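Side-chain contacts in acyl-CoA dehydrogenase (Thermus thermophilus, PDB 2Z1Q), which probably oxidises saturated acyl-CoA thioesters to their 2,3-dehydroacyl-CoA products, using bound FAD as cofactor: residues 25-30 against 499-504; 274-279 against 571-576. All blocks are in the same frame, centred on the assembly; numbering follows the deposited sequence.

Both contacts lie on the same side of the chain's centre, in the helical part of an acyl-CoA dehydrogenase, with their centres about 16 Å apart and nearest atoms about 4 Å apart without touching. Along the chain they interleave: 25-30 comes first, then 274-279 on helix 252-288, then 499-504 at the end of helix 476-502, and last 571-576 after helix 556-570. Both contacts touch helix 300-331: Pro25 packs on its Glu317, to which Lys276 forms a salt bridge and Tyr573 a hydrogen bond. Contact 1 joins the N-terminal region to helix 476-502 at the surface, whereas contact 2 lays the chain's tail on an earlier helix.

Contact 1 (25-30 against 499-504); sequences PEDFDE and ARRLGG
The 3-10 turn at 25-27 faces the last turn of helix 476-502 with the backbones well apart, CA of Glu26 lying 8.0 Å from CA of Leu502, and side chains bridge the space. Asp27 and Arg501 reach out from opposite directions and meet in an end-on, two-pronged salt bridge. Arg501 NH1 donates to Asp27 OD2 at 2.7 Å and its NH2 to Asp27 OD1 at 2.9 Å, each oxygen using its syn lone pair. The carboxylate and guanidinium planes are only 23° apart, but both bonds are bent at hydrogen, near 140°. Arg501 turns at chi3 (52°), which carries its head across to the aspartate. Asp27 OD1 also accepts from Thr24 N, a second grip that would help fix the carboxylate's rotation. The bridge thus ties the segment leading into helix 30-54, the first helix of the chain, to the end of helix 476-502 in the C-terminal domain, where Gly503 leaves helical geometry with positive phi. Beside it, Glu26 and Leu502 cross at about a right angle, and methyl CD1 of Leu502 lies 3.6 Å from Glu26 OE1. That carboxylate takes its charged partner from Arg498, one turn earlier on the helix.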
loop_
_atom_site.group_PDB
_atom_site.type_symbol
_atom_site.label_atom_id
_atom_site.label_comp_id
_atom_site.label_asym_id
_atom_site.label_seq_id
_atom_site.Cartn_x
_atom_site.Cartn_y
_atom_site.Cartn_z
ATOM N N PRO B 25 -6.183 -27.582 -0.653
ATOM C CA PRO B 25 -5.877 -27.561 -2.087
ATOM C C PRO B 25 -5.433 -28.939 -2.592
ATOM O O PRO B 25 -5.777 -29.336 -3.704
ATOM C CB PRO B 25 -4.772 -26.508 -2.190
ATOM C CG PRO B 25 -5.105 -25.571 -1.054
ATOM C CD PRO B 25 -5.440 -26.528 0.060
ATOM N N GLU B 26 -4.677 -29.674 -1.780
ATOM C CA GLU B 26 -4.237 -31.002 -2.195
ATOM C C GLU B 26 -5.380 -32.017 -2.137
ATOM O O GLU B 26 -5.180 -33.204 -2.397
ATOM C CB GLU B 26 -3.042 -31.480 -1.352
ATOM C CG GLU B 26 -3.022 -30.980 0.074
ATOM C CD GLU B 26 -2.597 -29.522 0.207
ATOM O OE1 GLU B 26 -2.996 -28.899 1.209
ATOM O OE2 GLU B 26 -1.860 -29.002 -0.669
ATOM N N ASP B 27 -6.582 -31.549 -1.806
ATOM C CA ASP B 27 -7.750 -32.430 -1.765
ATOM C C ASP B 27 -8.566 -32.255 -3.045
ATOM O O ASP B 27 -9.679 -32.762 -3.149
ATOM C CB ASP B 27 -8.646 -32.106 -0.572
ATOM C CG ASP B 27 -8.099 -32.623 0.735
ATOM O OD1 ASP B 27 -8.300 -31.940 1.757
ATOM O OD2 ASP B 27 -7.486 -33.712 0.751
ATOM N N PHE B 28 -8.011 -31.522 -4.006
ATOM C CA PHE B 28 -8.685 -31.274 -5.281
ATOM C C PHE B 28 -8.805 -32.575 -6.074
ATOM O O PHE B 28 -7.797 -33.214 -6.364
ATOM C CB PHE B 28 -7.890 -30.244 -6.110
ATOM C CG PHE B 28 -7.984 -28.816 -5.599
ATOM C CD1 PHE B 28 -7.064 -27.855 -6.017
ATOM C CD2 PHE B 28 -8.998 -28.428 -4.723
ATOM C CE1 PHE B 28 -7.154 -26.526 -5.567
ATOM C CE2 PHE B 28 -9.095 -27.109 -4.272
ATOM C CZ PHE B 28 -8.171 -26.157 -4.694
ATOM N N ASP B 29 -10.022 -32.982 -6.421
ATOM C CA ASP B 29 -10.168 -34.208 -7.202
ATOM C C ASP B 29 -9.793 -33.858 -8.640
ATOM O O ASP B 29 -9.829 -32.690 -9.026
ATOM C CB ASP B 29 -11.597 -34.756 -7.129
ATOM C CG ASP B 29 -12.579 -33.952 -7.951
ATOM O OD1 ASP B 29 -12.415 -33.909 -9.186
ATOM O OD2 ASP B 29 -13.515 -33.373 -7.362
ATOM N N GLU B 30 -9.422 -34.866 -9.419
ATOM C CA GLU B 30 -9.006 -34.669 -10.803
ATOM C C GLU B 30 -9.851 -33.721 -11.644
ATOM O O GLU B 30 -9.336 -33.036 -12.528
ATOM C CB GLU B 30 -8.891 -36.029 -11.498
ATOM C CG GLU B 30 -7.459 -36.462 -11.655
ATOM C CD GLU B 30 -6.712 -35.573 -12.632
ATOM O OE1 GLU B 30 -5.514 -35.295 -12.403
ATOM O OE2 GLU B 30 -7.330 -35.155 -13.639
ATOM N N ALA B 499 -1.207 -27.749 7.539
ATOM C CA ALA B 499 0.216 -28.034 7.651
ATOM C C ALA B 499 0.475 -29.434 8.235
ATOM O O ALA B 499 1.469 -30.080 7.899
ATOM C CB ALA B 499 0.899 -26.979 8.514
ATOM N N ARG B 500 -0.431 -29.877 9.109
ATOM C CA ARG B 500 -0.337 -31.189 9.756
ATOM C C ARG B 500 -0.504 -32.322 8.749
ATOM O O ARG B 500 0.181 -33.344 8.827
ATOM C CB ARG B 500 -1.403 -31.308 10.858
ATOM C CG ARG B 500 -1.161 -30.392 12.056
ATOM C CD ARG B 500 0.104 -30.790 12.807
ATOM N NE ARG B 500 0.810 -29.650 13.389
ATOM C CZ ARG B 500 0.337 -28.880 14.364
ATOM N NH1 ARG B 500 1.066 -27.867 14.818
ATOM N NH2 ARG B 500 -0.855 -29.119 14.890
ATOM N N ARG B 501 -1.419 -32.134 7.804
ATOM C CA ARG B 501 -1.661 -33.130 6.772
ATOM C C ARG B 501 -0.619 -33.004 5.681
ATOM O O ARG B 501 -0.017 -33.985 5.257
ATOM C CB ARG B 501 -3.030 -32.910 6.163
ATOM C CG ARG B 501 -4.140 -32.973 7.168
ATOM C CD ARG B 501 -5.412 -32.590 6.496
ATOM N NE ARG B 501 -5.602 -33.386 5.294
ATOM C CZ ARG B 501 -6.527 -33.135 4.376
ATOM N NH1 ARG B 501 -6.632 -33.917 3.311
ATOM N NH2 ARG B 501 -7.342 -32.099 4.523
ATOM N N LEU B 502 -0.410 -31.772 5.234
ATOM C CA LEU B 502 0.533 -31.470 4.167
ATOM C C LEU B 502 1.980 -31.764 4.547
ATOM O O LEU B 502 2.685 -32.476 3.838
ATOM C CB LEU B 502 0.401 -30.001 3.783
ATOM C CG LEU B 502 0.614 -29.614 2.322
ATOM C CD1 LEU B 502 0.360 -28.121 2.184
ATOM C CD2 LEU B 502 2.019 -29.973 1.857
ATOM N N GLY B 503 2.415 -31.194 5.664
ATOM C CA GLY B 503 3.778 -31.392 6.118
ATOM C C GLY B 503 4.783 -30.610 5.294
ATOM O O GLY B 503 4.424 -29.844 4.395
ATOM N N GLY B 504 6.059 -30.800 5.606
ATOM C CA GLY B 504 7.106 -30.111 4.878
ATOM C C GLY B 504 7.251 -28.657 5.269
ATOM O O GLY B 504 7.356 -28.323 6.453
#

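Contact 2 (274-279 against 571-576); sequences GAKRAL and GGYPIP
Leu279 of helix 252-288 presses against the backbone of the turn that follows helix 556-570, its CD1 3.8 Å from Tyr573 N and its CD2 4.2 Å from Gly572 CA. Here the chains come closest, the CA atoms of Leu279 and Gly572 being 5.3 Å apart. Leu279 CD1 also approaches the edge of the Tyr573 ring, near its plane, while Ile575 CD1 sits over one ring face, toward its rim, 3.5 Å above the plane. In the helical C-terminal domain of this acyl-CoA dehydrogenase, the turn thereby lays the chain's tail against an earlier helix, where Leu279 also touches Ile313 of helix 300-331 and Val567 of helix 556-570. An alanine at Leu279 is likely to open a gap beside Gly572 and leave the tyrosine's edge less supported. Leu279 and Gly572 are buried, whereas Lys276 and Tyr573 lie on the side partly open to solvent; no hydrogen bond joins the two segments at either place. Lys276, extended beyond CG, slants past the tyrosine ring and brings CE to 3.7 Å from Tyr573 CD1. Its NZ runs on to salt bridges with Glu98 and Glu317; Tyr573, with CG anti to the backbone N (chi1 -169°), directs OH to a hydrogen bond with that same Glu317.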
loop_
_atom_site.group_PDB
_atom_site.type_symbol
_atom_site.label_atom_id
_atom_site.label_comp_id
_atom_site.label_asym_id
_atom_site.label_seq_id
_atom_site.Cartn_x
_atom_site.Cartn_y
_atom_site.Cartn_z
ATOM N N GLY B 274 -3.729 -13.844 -7.558
ATOM C CA GLY B 274 -2.913 -12.704 -7.938
ATOM C C GLY B 274 -1.649 -12.632 -7.115
ATOM O O GLY B 274 -0.562 -12.344 -7.636
ATOM N N ALA B 275 -1.782 -12.906 -5.825
ATOM C CA ALA B 275 -0.642 -12.874 -4.926
ATOM C C ALA B 275 0.430 -13.856 -5.415
ATOM O O ALA B 275 1.609 -13.491 -5.504
ATOM C CB ALA B 275 -1.091 -13.203 -3.505
ATOM N N LYS B 276 0.024 -15.076 -5.765
ATOM C CA LYS B 276 0.970 -16.073 -6.265
ATOM C C LYS B 276 1.715 -15.537 -7.482
ATOM O O LYS B 276 2.934 -15.677 -7.585
ATOM C CB LYS B 276 0.248 -17.374 -6.662
ATOM C CG LYS B 276 -0.376 -18.136 -5.500
ATOM C CD LYS B 276 -1.055 -19.416 -5.971
ATOM C CE LYS B 276 -1.529 -20.258 -4.794
ATOM N NZ LYS B 276 -2.286 -21.471 -5.233
ATOM N N ARG B 277 0.989 -14.916 -8.407
ATOM C CA ARG B 277 1.634 -14.382 -9.599
ATOM C C ARG B 277 2.660 -13.328 -9.226
ATOM O O ARG B 277 3.777 -13.329 -9.746
ATOM C CB ARG B 277 0.607 -13.758 -10.545
ATOM C CG ARG B 277 -0.579 -14.634 -10.797
ATOM C CD ARG B 277 -0.141 -15.976 -11.351
ATOM N NE ARG B 277 -1.024 -17.038 -10.893
ATOM C CZ ARG B 277 -2.304 -17.147 -11.230
ATOM N NH1 ARG B 277 -2.863 -16.252 -12.037
ATOM N NH2 ARG B 277 -3.029 -18.142 -10.742
ATOM N N ALA B 278 2.269 -12.417 -8.339
ATOM C CA ALA B 278 3.175 -11.358 -7.908
ATOM C C ALA B 278 4.399 -11.990 -7.248
ATOM O O ALA B 278 5.510 -11.464 -7.357
ATOM C CB ALA B 278 2.466 -10.420 -6.929
ATOM N N LEU B 279 4.186 -13.117 -6.566
ATOM C CA LEU B 279 5.288 -13.809 -5.902
ATOM C C LEU B 279 6.224 -14.426 -6.943
ATOM O O LEU B 279 7.442 -14.338 -6.805
ATOM C CB LEU B 279 4.756 -14.901 -4.959
ATOM C CG LEU B 279 5.545 -15.220 -3.673
ATOM C CD1 LEU B 279 5.044 -16.531 -3.082
ATOM C CD2 LEU B 279 7.021 -15.343 -3.957
ATOM N N GLY B 571 10.865 -20.797 -7.460
ATOM C CA GLY B 571 10.613 -19.680 -8.353
ATOM C C GLY B 571 9.248 -19.069 -8.110
ATOM O O GLY B 571 8.619 -18.545 -9.029
ATOM N N GLY B 572 8.772 -19.136 -6.875
ATOM C CA GLY B 572 7.465 -18.578 -6.578
ATOM C C GLY B 572 6.845 -19.283 -5.401
ATOM O O GLY B 572 7.546 -19.630 -4.454
ATOM N N TYR B 573 5.536 -19.494 -5.442
ATOM C CA TYR B 573 4.859 -20.169 -4.345
ATOM C C TYR B 573 5.471 -21.576 -4.202
ATOM O O TYR B 573 5.300 -22.425 -5.071
ATOM C CB TYR B 573 3.355 -20.249 -4.644
ATOM C CG TYR B 573 2.504 -20.698 -3.474
ATOM C CD1 TYR B 573 1.611 -21.759 -3.604
ATOM C CD2 TYR B 573 2.585 -20.046 -2.242
ATOM C CE1 TYR B 573 0.812 -22.168 -2.526
ATOM C CE2 TYR B 573 1.790 -20.442 -1.165
ATOM C CZ TYR B 573 0.907 -21.497 -1.311
ATOM O OH TYR B 573 0.108 -21.841 -0.247
ATOM N N PRO B 574 6.188 -21.833 -3.090
ATOM C CA PRO B 574 6.828 -23.133 -2.848
ATOM C C PRO B 574 5.925 -24.367 -2.767
ATOM O O PRO B 574 6.339 -25.463 -3.151
ATOM C CB PRO B 574 7.616 -22.892 -1.561
ATOM C CG PRO B 574 6.766 -21.911 -0.829
ATOM C CD PRO B 574 6.360 -20.944 -1.925
ATOM N N ILE B 575 4.704 -24.205 -2.275
ATOM C CA ILE B 575 3.787 -25.334 -2.170
ATOM C C ILE B 575 3.445 -25.891 -3.547
ATOM O O ILE B 575 2.894 -25.184 -4.389
ATOM C CB ILE B 575 2.479 -24.949 -1.466
ATOM C CG1 ILE B 575 2.752 -24.615 0.000
ATOM C CG2 ILE B 575 1.485 -26.089 -1.557
ATOM C CD1 ILE B 575 3.570 -23.372 0.201
ATOM N N PRO B 576 3.753 -27.176 -3.783
ATOM C CA PRO B 576 3.506 -27.884 -5.042
ATOM C C PRO B 576 2.093 -27.741 -5.603
ATOM O O PRO B 576 1.120 -27.685 -4.848
ATOM C CB PRO B 576 3.828 -29.330 -4.687
ATOM C CG PRO B 576 4.897 -29.189 -3.666
ATOM C CD PRO B 576 4.345 -28.091 -2.790
#